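Local coordinates for Rab3 interacting molecule variant 2 (Drosophila melanogaster, PDB 4TS6), which probably helps organise synaptic vesicle release at the presynaptic active zone, the part described being its C2A domain, at residues 95-100 against 107-112. Numbering follows the deposited sequence. Where two conformers were deposited one is given.
Sequences EVTLWD and NDFIGE
Phe109 turns a ring edge toward the face of the six-membered ring of Trp99, a T-shaped pair with centroids 5.7 Å apart, planes at 76° and CD1 above the rim of that ring. The phenyl gets there because its CG stands anti to the backbone N (chi1 173°). In one of its two modelled conformers, Thr97 would place CG2 at the edge of the phenyl ring, a contact therefore less certain. Tyr47 and Lys49 of the adjacent strand 46-53 also meet the indole, the lysine by a cation-pi contact. Strands 93-100 and 108-116 form an antiparallel hairpin, the second being the outer strand of one sheet of the C2 beta-sandwich, and a classic beta bulge interrupts it: Ile110 and Gly111 both face Leu98. Leu98 O accepts from Ile110 N at 2.8 Å and only weakly from Gly111 N, whereas Leu98 N gives Gly111 O a nearly straight bond (N-H...O 167°). Within the bulge, Ile110 points toward the partner strand, where its CB packs 3.8 Å from Leu98 CB and its CD1 lies in van der Waals contact with Trp99 O. Nearer the turn, one water donates to both Asp100 OD2 and Asp108 OD2, probably easing the repulsion of two carboxylates 4.8 Å apart at these oxygens; a salt bridge from Arg38 to Asp100 OD2 probably offsets the charge further.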
ATOM      1  N   GLU A  95       0.085  -6.281   3.003  1.00 20.17           N
ATOM      2  CA  GLU A  95      -0.699  -5.391   3.859  1.00 18.12           C
ATOM      3  C   GLU A  95      -0.256  -3.976   3.543  1.00 21.94           C
ATOM      4  O   GLU A  95       0.889  -3.605   3.814  1.00 21.28           O
ATOM      5  CB  GLU A  95      -0.434  -5.706   5.341  1.00 22.89           C
ATOM      6  CG  GLU A  95      -1.319  -4.926   6.337  1.00 28.30           C
ATOM      7  CD  GLU A  95      -0.763  -4.942   7.758  1.00 34.02           C
ATOM      8  OE1 GLU A  95      -1.389  -5.567   8.661  1.00 23.74           O
ATOM      9  OE2 GLU A  95       0.300  -4.314   7.970  1.00 31.92           O
ATOM     10  N   VAL A  96      -1.152  -3.198   2.940  1.00 20.88           N
ATOM     11  CA  VAL A  96      -0.856  -1.816   2.582  1.00 19.78           C
ATOM     12  C   VAL A  96      -1.705  -0.934   3.480  1.00 22.73           C
ATOM     13  O   VAL A  96      -2.937  -1.032   3.484  1.00 21.01           O
ATOM     14  CB  VAL A  96      -1.225  -1.514   1.110  1.00 23.03           C
ATOM     15  CG1 VAL A  96      -0.869  -0.055   0.769  1.00 26.54           C
ATOM     16  CG2 VAL A  96      -0.521  -2.491   0.148  1.00 22.53           C
ATOM     17  N   THR A  97      -1.056  -0.070   4.247  0.53 20.78           N
ATOM     18  CA  THR A  97      -1.785   0.774   5.176  0.53 20.20           C
ATOM     19  C   THR A  97      -1.531   2.237   4.858  0.53 20.81           C
ATOM     20  O   THR A  97      -0.383   2.640   4.679  0.53 24.07           O
ATOM     21  CB  THR A  97      -1.361   0.491   6.620  0.53 21.72           C
ATOM     22  OG1 THR A  97      -1.480  -0.914   6.893  0.53 23.18           O
ATOM     23  CG2 THR A  97      -2.227   1.257   7.577  0.53 20.25           C
ATOM     24  N   LEU A  98      -2.602   3.026   4.780  1.00 19.18           N
ATOM     25  CA  LEU A  98      -2.480   4.471   4.581  1.00 24.13           C
ATOM     26  C   LEU A  98      -2.510   5.195   5.917  1.00 20.33           C
ATOM     27  O   LEU A  98      -3.339   4.889   6.778  1.00 21.98           O
ATOM     28  CB  LEU A  98      -3.616   5.014   3.705  1.00 25.19           C
ATOM     29  CG  LEU A  98      -3.298   5.215   2.225  1.00 40.10           C
ATOM     30  CD1 LEU A  98      -2.752   3.942   1.659  1.00 34.47           C
ATOM     31  CD2 LEU A  98      -4.527   5.641   1.441  1.00 46.10           C
ATOM     32  N   TRP A  99      -1.644   6.197   6.036  1.00 19.54           N
ATOM     33  CA  TRP A  99      -1.457   6.960   7.258  1.00 20.15           C
ATOM     34  C   TRP A  99      -1.470   8.439   6.937  1.00 25.24           C
ATOM     35  O   TRP A  99      -1.066   8.833   5.845  1.00 22.40           O
ATOM     36  CB  TRP A  99      -0.106   6.607   7.842  1.00 17.60           C
ATOM     37  CG  TRP A  99      -0.008   5.160   8.236  1.00 17.45           C
ATOM     38  CD1 TRP A  99       0.458   4.120   7.480  1.00 22.44           C
ATOM     39  CD2 TRP A  99      -0.413   4.605   9.486  1.00 23.05           C
ATOM     40  NE1 TRP A  99       0.372   2.948   8.201  1.00 25.80           N
ATOM     41  CE2 TRP A  99      -0.168   3.221   9.434  1.00 19.14           C
ATOM     42  CE3 TRP A  99      -0.956   5.150  10.657  1.00 19.86           C
ATOM     43  CZ2 TRP A  99      -0.443   2.369  10.509  1.00 27.84           C
ATOM     44  CZ3 TRP A  99      -1.234   4.304  11.719  1.00 28.87           C
ATOM     45  CH2 TRP A  99      -0.976   2.934  11.639  1.00 28.35           C
ATOM     46  N   ASP A 100      -1.921   9.250   7.890  1.00 21.97           N
ATOM     47  CA  ASP A 100      -2.006  10.694   7.704  1.00 21.30           C
ATOM     48  C   ASP A 100      -0.853  11.246   8.507  1.00 30.16           C
ATOM     49  O   ASP A 100      -0.823  11.097   9.720  1.00 22.65           O
ATOM     50  CB  ASP A 100      -3.341  11.207   8.235  1.00 22.57           C
ATOM     51  CG  ASP A 100      -3.533  12.698   8.022  1.00 25.38           C
ATOM     52  OD1 ASP A 100      -2.723  13.328   7.302  1.00 30.18           O
ATOM     53  OD2 ASP A 100      -4.507  13.259   8.576  1.00 28.67           O
ATOM     54  N   ASN A 107       0.929   9.628  13.869  1.00 24.36           N
ATOM     55  CA  ASN A 107       0.232   9.711  12.596  1.00 23.69           C
ATOM     56  C   ASN A 107      -1.051   8.892  12.659  1.00 29.17           C
ATOM     57  O   ASN A 107      -1.109   7.884  13.353  1.00 25.50           O
ATOM     58  CB  ASN A 107       1.182   9.239  11.482  1.00 21.72           C
ATOM     59  CG  ASN A 107       2.429  10.118  11.395  1.00 25.15           C
ATOM     60  OD1 ASN A 107       2.399  11.268  11.829  1.00 26.58           O
ATOM     61  ND2 ASN A 107       3.516   9.590  10.854  1.00 22.40           N
ATOM     62  N   ASP A 108      -2.082   9.327  11.942  1.00 26.99           N
ATOM     63  CA  ASP A 108      -3.404   8.729  12.077  1.00 27.65           C
ATOM     64  C   ASP A 108      -3.631   7.700  10.990  1.00 28.28           C
ATOM     65  O   ASP A 108      -3.276   7.926   9.829  1.00 21.56           O
ATOM     66  CB  ASP A 108      -4.493   9.808  11.995  1.00 30.13           C
ATOM     67  CG  ASP A 108      -4.591  10.641  13.256  1.00 40.10           C
ATOM     68  OD1 ASP A 108      -4.544  10.062  14.364  1.00 38.51           O
ATOM     69  OD2 ASP A 108      -4.731  11.879  13.140  1.00 37.39           O
ATOM     70  N   PHE A 109      -4.208   6.569  11.386  1.00 24.66           N
ATOM     71  CA  PHE A 109      -4.560   5.498  10.467  1.00 23.31           C
ATOM     72  C   PHE A 109      -5.703   5.947   9.539  1.00 23.57           C
ATOM     73  O   PHE A 109      -6.725   6.458   9.999  1.00 24.13           O
ATOM     74  CB  PHE A 109      -4.952   4.254  11.281  1.00 27.23           C
ATOM     75  CG  PHE A 109      -5.510   3.112  10.448  1.00 23.66           C
ATOM     76  CD1 PHE A 109      -4.671   2.249   9.774  1.00 24.70           C
ATOM     77  CD2 PHE A 109      -6.874   2.897  10.378  1.00 33.18           C
ATOM     78  CE1 PHE A 109      -5.190   1.189   9.024  1.00 27.98           C
ATOM     79  CE2 PHE A 109      -7.388   1.855   9.626  1.00 33.15           C
ATOM     80  CZ  PHE A 109      -6.546   1.005   8.954  1.00 24.59           C
ATOM     81  N   ILE A 110      -5.533   5.780   8.234  1.00 22.17           N
ATOM     82  CA  ILE A 110      -6.586   6.181   7.303  1.00 21.58           C
ATOM     83  C   ILE A 110      -7.375   4.960   6.825  1.00 26.95           C
ATOM     84  O   ILE A 110      -8.591   5.014   6.683  1.00 36.75           O
ATOM     85  CB  ILE A 110      -6.013   6.883   6.046  1.00 26.13           C
ATOM     86  CG1 ILE A 110      -5.318   8.186   6.406  1.00 31.43           C
ATOM     87  CG2 ILE A 110      -7.137   7.187   5.041  1.00 33.10           C
ATOM     88  CD1 ILE A 110      -4.686   8.869   5.190  1.00 30.85           C
ATOM     89  N   GLY A 111      -6.674   3.866   6.564  1.00 21.31           N
ATOM     90  CA  GLY A 111      -7.308   2.678   6.011  1.00 21.52           C
ATOM     91  C   GLY A 111      -6.276   1.714   5.480  1.00 22.54           C
ATOM     92  O   GLY A 111      -5.095   2.052   5.364  1.00 21.99           O
ATOM     93  N   GLU A 112      -6.721   0.514   5.118  1.00 23.97           N
ATOM     94  CA  GLU A 112      -5.785  -0.523   4.725  1.00 19.14           C
ATOM     95  C   GLU A 112      -6.385  -1.340   3.596  1.00 23.82           C
ATOM     96  O   GLU A 112      -7.604  -1.379   3.418  1.00 21.48           O
ATOM     97  CB  GLU A 112      -5.480  -1.457   5.917  1.00 25.82           C
ATOM     98  CG  GLU A 112      -6.711  -2.270   6.349  1.00 23.36           C
ATOM     99  CD  GLU A 112      -6.391  -3.357   7.354  1.00 32.26           C
ATOM    100  OE1 GLU A 112      -7.239  -4.265   7.540  1.00 32.62           O
ATOM    101  OE2 GLU A 112      -5.304  -3.300   7.965  1.00 31.00           O
TER
HETATM  102  O   HOH W   1      -5.336  13.612  11.129  1.00 46.93           O